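Nucleotidyl transferase (Methanothermobacter thermautotrophicus, PDB 6PLJ) probably transfers nucleotidyl groups and may act in synthesis of the pseudomurein cell wall. Local coordinates at residues A[24-29]-A[75-80]; A[68-73]-A[139-144]; A[99-104]-A[114-119]. All coordinates share one frame; numbering follows the deposited sequence.

Interaction 1 of 3, residues A[24-29]-A[75-80]; sequences MISAVV and VDECIV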
# COMPACT_ATOMS: atom_id res chain seq x y z
N MET A 24 16.96 7.72 -6.56
CA MET A 24 15.67 7.50 -7.20
C MET A 24 14.70 6.78 -6.28
O MET A 24 15.07 5.79 -5.65
CB MET A 24 15.88 6.71 -8.49
CG MET A 24 14.62 6.36 -9.27
SD MET A 24 14.99 5.48 -10.79
CE MET A 24 13.35 5.46 -11.50
N ILE A 25 13.48 7.31 -6.21
CA ILE A 25 12.44 6.76 -5.34
C ILE A 25 11.34 6.20 -6.23
O ILE A 25 10.71 6.92 -7.01
CB ILE A 25 11.84 7.81 -4.38
CG1 ILE A 25 12.93 8.34 -3.43
CG2 ILE A 25 10.70 7.19 -3.57
CD1 ILE A 25 12.52 9.57 -2.64
N SER A 26 11.09 4.90 -6.11
CA SER A 26 10.02 4.24 -6.86
C SER A 26 8.91 3.87 -5.91
O SER A 26 9.19 3.37 -4.81
CB SER A 26 10.52 2.95 -7.49
OG SER A 26 11.58 3.20 -8.39
N ALA A 27 7.67 4.09 -6.30
CA ALA A 27 6.56 3.53 -5.55
C ALA A 27 6.17 2.19 -6.13
O ALA A 27 6.25 1.98 -7.33
CB ALA A 27 5.38 4.45 -5.53
N VAL A 28 5.76 1.29 -5.25
CA VAL A 28 5.18 0.02 -5.64
C VAL A 28 3.84 -0.05 -4.93
O VAL A 28 3.79 -0.03 -3.68
CB VAL A 28 6.08 -1.16 -5.25
CG1 VAL A 28 5.35 -2.49 -5.45
CG2 VAL A 28 7.38 -1.12 -6.06
N VAL A 29 2.77 -0.09 -5.71
CA VAL A 29 1.42 -0.21 -5.17
C VAL A 29 0.96 -1.65 -5.38
O VAL A 29 0.89 -2.14 -6.52
CB VAL A 29 0.45 0.77 -5.86
CG1 VAL A 29 -0.97 0.60 -5.31
CG2 VAL A 29 0.95 2.21 -5.67
N VAL A 75 7.17 10.80 -5.91
CA VAL A 75 8.00 9.68 -6.37
C VAL A 75 8.40 9.82 -7.84
O VAL A 75 7.70 10.44 -8.64
CB VAL A 75 7.29 8.32 -6.15
CG1 VAL A 75 7.08 8.10 -4.65
CG2 VAL A 75 6.01 8.21 -6.95
N ASP A 76 9.54 9.22 -8.20
CA ASP A 76 10.06 9.29 -9.57
C ASP A 76 9.28 8.40 -10.54
O ASP A 76 9.29 8.65 -11.73
CB ASP A 76 11.53 8.90 -9.61
CG ASP A 76 12.40 9.88 -8.88
OD1 ASP A 76 12.40 11.07 -9.26
OD2 ASP A 76 13.09 9.49 -7.94
N GLU A 77 8.66 7.35 -10.03
CA GLU A 77 7.82 6.46 -10.84
C GLU A 77 6.91 5.70 -9.91
O GLU A 77 7.19 5.60 -8.72
CB GLU A 77 8.65 5.46 -11.64
CG GLU A 77 9.36 4.42 -10.77
CD GLU A 77 10.20 3.43 -11.53
OE1 GLU A 77 10.07 3.36 -12.78
OE2 GLU A 77 10.99 2.72 -10.88
N CYS A 78 5.81 5.18 -10.46
CA CYS A 78 4.89 4.35 -9.71
C CYS A 78 4.62 3.06 -10.47
O CYS A 78 4.11 3.09 -11.60
CB CYS A 78 3.59 5.10 -9.47
SG CYS A 78 2.42 4.18 -8.44
N ILE A 79 5.00 1.95 -9.85
CA ILE A 79 4.73 0.61 -10.32
C ILE A 79 3.46 0.16 -9.63
O ILE A 79 3.30 0.39 -8.44
CB ILE A 79 5.89 -0.36 -9.94
CG1 ILE A 79 7.10 -0.15 -10.87
CG2 ILE A 79 5.47 -1.82 -10.09
CD1 ILE A 79 7.67 1.23 -10.93
N VAL A 80 2.55 -0.47 -10.37
CA VAL A 80 1.36 -1.05 -9.76
C VAL A 80 1.36 -2.52 -10.09
O VAL A 80 1.48 -2.90 -11.26
CB VAL A 80 0.07 -0.41 -10.27
CG1 VAL A 80 -1.13 -1.06 -9.60
CG2 VAL A 80 0.07 1.09 -10.02
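Val29 and Cys78 meet at the apolar centre of this strand pair, where CG2 of Val29 lies 3.7 Å from SG of Cys78. The methyl of Ala27 rests on the same face of the sheet, its CB 4.2 Å from SG of Cys78 and also touching the branches of Val75, and helix 62-72 covers this face through Val70 and Leu71. The two strands, 25-29 and 77-80, run parallel at 4.6 Å between axes, as the central strands of the Rossmann-like sheet of nucleotidyltransferases do. Their ladder is regular: Ala27 N donates to Glu77 O almost straight (177°), Ile79 N to Ala27 O, and Val29 N to Ile79 O at 2.8 Å. On the opposite face Ile79 packs its CB against CG2 of Val28. Toward the start of the strands, side-chain acceptors join the backbone bonds. Asp76 turns OD2 to Ile25 N at 2.8 Å, using its anti lone pair, while its own N returns a bond to Ile25 O. Glu77 holds CG between its backbone N and carbonyl carbon (chi1 68°) and then extends, which brings OE2 to Ser26 OG at 2.6 Å, again on the anti lone pair; the same oxygen accepts from Gly122 N. The methyl CE of Met24 lies 3.7 Å from Glu77 OE2. With an alanine at this position, the Ser26 hydroxyl and Gly122 N would probably lose their shared acceptor. Two carboxylates, each with its own donors, thus close the N-terminal end of the strand pair, where side-chain acceptors supplement the backbone bonds.

Interaction 2 of 3, residues A[68-73]-A[139-144]; sequences KAVLSA and ATLRRI. With EDO (1,2-ethanediol), chain C.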
# COMPACT_ATOMS: atom_id res chain seq x y z
N LYS A 68 -3.15 8.08 -7.19
CA LYS A 68 -3.04 9.53 -7.23
C LYS A 68 -2.28 10.07 -6.03
O LYS A 68 -1.43 10.94 -6.17
CB LYS A 68 -4.42 10.17 -7.30
CG LYS A 68 -4.42 11.68 -7.34
CD LYS A 68 -3.68 12.20 -8.56
CE LYS A 68 -3.63 13.71 -8.57
NZ LYS A 68 -3.11 14.18 -9.86
N ALA A 69 -2.57 9.54 -4.84
CA ALA A 69 -1.85 9.97 -3.63
C ALA A 69 -0.35 9.68 -3.70
O ALA A 69 0.48 10.52 -3.32
CB ALA A 69 -2.47 9.36 -2.40
N VAL A 70 -0.02 8.49 -4.19
CA VAL A 70 1.37 8.07 -4.35
C VAL A 70 2.11 8.98 -5.35
O VAL A 70 3.21 9.47 -5.08
CB VAL A 70 1.41 6.60 -4.78
CG1 VAL A 70 2.76 6.18 -5.26
CG2 VAL A 70 0.93 5.71 -3.63
N LEU A 71 1.49 9.24 -6.49
CA LEU A 71 2.10 10.14 -7.47
C LEU A 71 2.23 11.54 -6.92
O LEU A 71 3.27 12.22 -7.12
CB LEU A 71 1.32 10.12 -8.78
CG LEU A 71 1.42 8.84 -9.63
CD1 LEU A 71 0.46 8.90 -10.80
CD2 LEU A 71 2.84 8.58 -10.11
N SER A 72 1.23 11.98 -6.17
CA SER A 72 1.29 13.32 -5.57
C SER A 72 2.36 13.45 -4.47
O SER A 72 2.69 14.56 -4.07
CB SER A 72 -0.07 13.72 -5.03
OG SER A 72 -1.00 13.80 -6.09
N ALA A 73 2.90 12.32 -3.98
CA ALA A 73 3.94 12.34 -2.98
C ALA A 73 5.32 12.59 -3.57
O ALA A 73 6.29 12.62 -2.82
CB ALA A 73 3.95 11.02 -2.20
N ALA A 139 1.14 14.03 1.61
CA ALA A 139 2.11 14.55 2.57
C ALA A 139 2.64 13.47 3.50
O ALA A 139 3.83 13.43 3.80
CB ALA A 139 1.51 15.70 3.36
N THR A 140 1.76 12.57 3.93
CA THR A 140 2.19 11.47 4.79
C THR A 140 3.10 10.52 4.02
O THR A 140 4.13 10.11 4.53
CB THR A 140 0.98 10.72 5.36
OG1 THR A 140 0.27 11.63 6.20
CG2 THR A 140 1.41 9.52 6.15
N LEU A 141 2.71 10.19 2.79
CA LEU A 141 3.53 9.31 1.94
C LEU A 141 4.92 9.90 1.71
O LEU A 141 5.93 9.19 1.79
CB LEU A 141 2.82 9.06 0.60
CG LEU A 141 1.56 8.20 0.69
CD1 LEU A 141 0.76 8.23 -0.60
CD2 LEU A 141 1.90 6.76 1.06
N ARG A 142 4.95 11.21 1.46
CA ARG A 142 6.21 11.92 1.25
C ARG A 142 7.10 11.84 2.49
O ARG A 142 8.29 11.55 2.36
CB ARG A 142 5.93 13.37 0.86
CG ARG A 142 7.16 14.16 0.47
CD ARG A 142 6.77 15.61 0.23
NE ARG A 142 5.92 15.78 -0.95
CZ ARG A 142 6.35 15.93 -2.21
NH1 ARG A 142 7.65 15.92 -2.50
NH2 ARG A 142 5.46 16.08 -3.19
N ARG A 143 6.52 12.07 3.67
CA ARG A 143 7.26 11.97 4.94
C ARG A 143 7.82 10.57 5.15
O ARG A 143 8.96 10.41 5.59
CB ARG A 143 6.38 12.36 6.12
CG ARG A 143 6.23 13.86 6.33
CD ARG A 143 5.60 14.18 7.68
NE ARG A 143 4.14 14.08 7.63
CZ ARG A 143 3.33 15.00 7.11
NH1 ARG A 143 2.01 14.79 7.10
NH2 ARG A 143 3.81 16.14 6.59
N ILE A 144 7.02 9.56 4.84
CA ILE A 144 7.46 8.17 4.95
C ILE A 144 8.66 7.93 4.02
O ILE A 144 9.68 7.40 4.46
CB ILE A 144 6.30 7.18 4.70
CG1 ILE A 144 5.33 7.28 5.88
CG2 ILE A 144 6.80 5.73 4.56
CD1 ILE A 144 4.03 6.54 5.70
C1 EDO C . 9.28 11.58 -2.28
O1 EDO C . 9.03 12.85 -2.90
C2 EDO C . 10.17 11.78 -1.06
O2 EDO C . 11.26 12.64 -1.39
O HOH W 1 3.06 15.79 -1.03
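Ala73 O accepts a hydrogen bond of 2.8 Å from the ethanediol hydroxyl O1. Separately, the guanidinium of Arg142 lies across this carbonyl oxygen, with Ala73 O 3.4 Å from CZ of Arg142 and over the centre of the group's face. The setting is helix-to-helix packing on one side of the Rossmann-like sheet, where the C-terminal end of helix 62-72 meets helix 138-147; the short segments cross at -54° with axes 8.6 Å apart. Arg142 reaches over because its chain runs out anti to the backbone N (chi1 -174°) and then bends at chi3, which lays the planar group over the last turn. From there NH2 makes a weak bond to Ser72 O, and NE donates to a water at 2.9 Å that in turn donates weakly to the same carbonyl. The positive group thus sits by carbonyls at the helix end, which probably suits its charge. Ser72 OG bonds back to Lys68 O, reaching it from the face opposite to that used by Ser72 N.

Beneath this polar rim the contact is apolar. Leu141 reaches the other helix with CD1, which touches Ala69 CB and Val70 CG2, and Leu127 of the central sheet and Pro173 also pack on this leucine. The small Ala73 lets the backbones draw close, its CB lying 3.6 Å from Leu141 CB.

Interaction 3 of 3, residues A[99-104]-A[114-119]; sequences RVVRND and LLRGVR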
# COMPACT_ATOMS: atom_id res chain seq x y z
N ARG A 99 3.38 2.11 -14.28
CA ARG A 99 3.94 0.94 -14.91
C ARG A 99 3.30 -0.26 -14.24
O ARG A 99 3.50 -0.49 -13.05
CB ARG A 99 5.46 0.94 -14.73
CG ARG A 99 6.18 -0.33 -15.14
CD ARG A 99 7.68 -0.16 -15.06
NE ARG A 99 8.17 0.87 -15.96
CZ ARG A 99 8.49 0.68 -17.25
NH1 ARG A 99 8.42 -0.52 -17.83
NH2 ARG A 99 8.93 1.71 -17.96
N VAL A 100 2.50 -0.99 -15.01
CA VAL A 100 1.77 -2.14 -14.49
C VAL A 100 2.55 -3.42 -14.71
O VAL A 100 3.01 -3.69 -15.83
CB VAL A 100 0.40 -2.27 -15.17
CG1 VAL A 100 -0.31 -3.54 -14.70
CG2 VAL A 100 -0.46 -1.04 -14.87
N VAL A 101 2.68 -4.21 -13.65
CA VAL A 101 3.21 -5.57 -13.75
C VAL A 101 2.21 -6.50 -13.13
O VAL A 101 1.67 -6.23 -12.07
CB VAL A 101 4.61 -5.75 -13.12
CG1 VAL A 101 5.63 -4.93 -13.92
CG2 VAL A 101 4.66 -5.37 -11.66
N ARG A 102 1.95 -7.61 -13.81
CA ARG A 102 0.92 -8.53 -13.35
C ARG A 102 1.57 -9.75 -12.69
O ARG A 102 2.57 -10.29 -13.18
CB ARG A 102 0.03 -8.92 -14.53
CG ARG A 102 -1.33 -9.44 -14.13
CD ARG A 102 -2.11 -9.89 -15.34
NE ARG A 102 -2.74 -8.81 -16.10
CZ ARG A 102 -3.64 -9.02 -17.07
NH1 ARG A 102 -3.98 -10.26 -17.42
NH2 ARG A 102 -4.19 -8.00 -17.71
N ASN A 103 1.00 -10.15 -11.57
CA ASN A 103 1.46 -11.42 -11.00
C ASN A 103 0.93 -12.53 -11.91
O ASN A 103 -0.23 -12.56 -12.16
CB ASN A 103 0.85 -11.68 -9.62
CG ASN A 103 1.42 -10.82 -8.52
OD1 ASN A 103 2.61 -10.53 -8.51
ND2 ASN A 103 0.59 -10.48 -7.57
N ASP A 104 1.79 -13.43 -12.31
CA ASP A 104 1.39 -14.62 -13.07
C ASP A 104 2.36 -15.72 -12.66
O ASP A 104 3.51 -15.69 -13.11
CB ASP A 104 1.45 -14.34 -14.58
CG ASP A 104 0.99 -15.53 -15.43
OD1 ASP A 104 0.43 -16.51 -14.89
OD2 ASP A 104 1.19 -15.47 -16.67
N LEU A 114 4.58 -7.38 -3.61
CA LEU A 114 5.55 -6.30 -3.41
C LEU A 114 6.87 -6.66 -4.06
O LEU A 114 7.47 -5.81 -4.72
CB LEU A 114 5.74 -5.94 -1.95
CG LEU A 114 4.54 -5.29 -1.29
CD1 LEU A 114 4.85 -5.08 0.18
CD2 LEU A 114 4.21 -3.96 -1.95
N LEU A 115 7.31 -7.90 -3.92
CA LEU A 115 8.58 -8.30 -4.53
C LEU A 115 8.55 -8.17 -6.05
O LEU A 115 9.51 -7.69 -6.66
CB LEU A 115 8.92 -9.73 -4.15
CG LEU A 115 10.21 -10.30 -4.72
CD1 LEU A 115 11.42 -9.47 -4.30
CD2 LEU A 115 10.36 -11.73 -4.22
N ARG A 116 7.45 -8.58 -6.64
CA ARG A 116 7.33 -8.45 -8.11
C ARG A 116 7.45 -6.96 -8.52
O ARG A 116 8.00 -6.69 -9.51
CB ARG A 116 5.97 -9.00 -8.56
CG ARG A 116 5.74 -8.84 -10.04
CD ARG A 116 6.55 -9.83 -10.84
NE ARG A 116 5.88 -10.20 -12.08
CZ ARG A 116 6.07 -9.66 -13.28
NH1 ARG A 116 6.95 -8.70 -13.48
NH2 ARG A 116 5.36 -10.11 -14.30
N GLY A 117 6.82 -6.09 -7.76
CA GLY A 117 6.89 -4.65 -8.01
C GLY A 117 8.29 -4.09 -7.82
O GLY A 117 8.77 -3.29 -8.64
N VAL A 118 8.95 -4.51 -6.74
CA VAL A 118 10.32 -4.06 -6.47
C VAL A 118 11.23 -4.53 -7.61
O VAL A 118 12.09 -3.77 -8.05
CB VAL A 118 10.82 -4.52 -5.08
CG1 VAL A 118 12.26 -4.12 -4.87
CG2 VAL A 118 9.99 -3.90 -3.98
N ARG A 119 11.02 -5.75 -8.10
CA ARG A 119 11.78 -6.25 -9.27
C ARG A 119 11.66 -5.36 -10.52
O ARG A 119 12.62 -5.25 -11.29
CB ARG A 119 11.36 -7.69 -9.61
CG ARG A 119 11.99 -8.75 -8.72
CD ARG A 119 11.55 -10.15 -9.13
NE ARG A 119 11.78 -10.41 -10.55
CZ ARG A 119 10.88 -10.83 -11.45
NH1 ARG A 119 9.61 -11.10 -11.11
NH2 ARG A 119 11.26 -11.00 -12.72
O HOH W 2 4.75 -12.80 -11.58
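Val101 and Arg116 form the heart of a strand-to-helix packing contact, part apolar and part polar, at the edge of the central sheet, where strand 99-102 faces helix 110-120. The guanidinium of Arg116 lies with one face over the valine: NH1 is 3.8 Å from CB of Val101, with CG1 slightly farther on. CG2 of the same valine, held between its backbone N and carbonyl carbon, reaches the aliphatic part of the arginine at CG, 4.0 Å away. Val101 CG2 also comes within 4.3 Å of the CA of Gly117. Strand and helix run at 133° to each other, with axes 8.9 Å apart. The chain passes from the edge strand through a loop into the helix that packs on the sheet, part of the alternating beta/alpha build of the Rossmann-like nucleotidyltransferase domain; strand 77-82 lies beside strand 99-102 within the sheet. Arg116 leaves its helix with CG anti to the backbone N (chi1 177°) and bends at chi2, which brings its head alongside the end of strand 99-102. There NH2 is 3.0 Å from Arg102 O, and NE donates to a water at 2.9 Å that also accepts from Asp104 N. Arg102 leaves the strand away from the helix, and its NH2 forms a salt bridge with Glu90. The Asn103 side chain runs antiparallel alongside that of Arg116, its OD1 3.7 Å from CB of the arginine and the amide and guanidinium planes 52° apart, while its ND2 bonds to Ser113 OG.

Helix 62-72, one half of interaction 2, also covers one face of interaction 1: Val70 of 68-73 packs on Ala27 and Cys78. The helix of interaction 3 covers the other face, where Gly117 meets Val28 and Ile79, and the sheet continues from strand 77-82 to strand 99-102 through backbone bonds between Arg99 and both Cys78 and Val80. Interaction 1 has a buried middle and relies on a backbone ladder, whereas the two helix contacts rely on side chains and run out to the surface in an arginine and a water: the exposed Arg142 by the carbonyls of Ser72 and Ala73, the partly exposed Arg116 by that of Arg102. Interactions 2 and 3 do not touch.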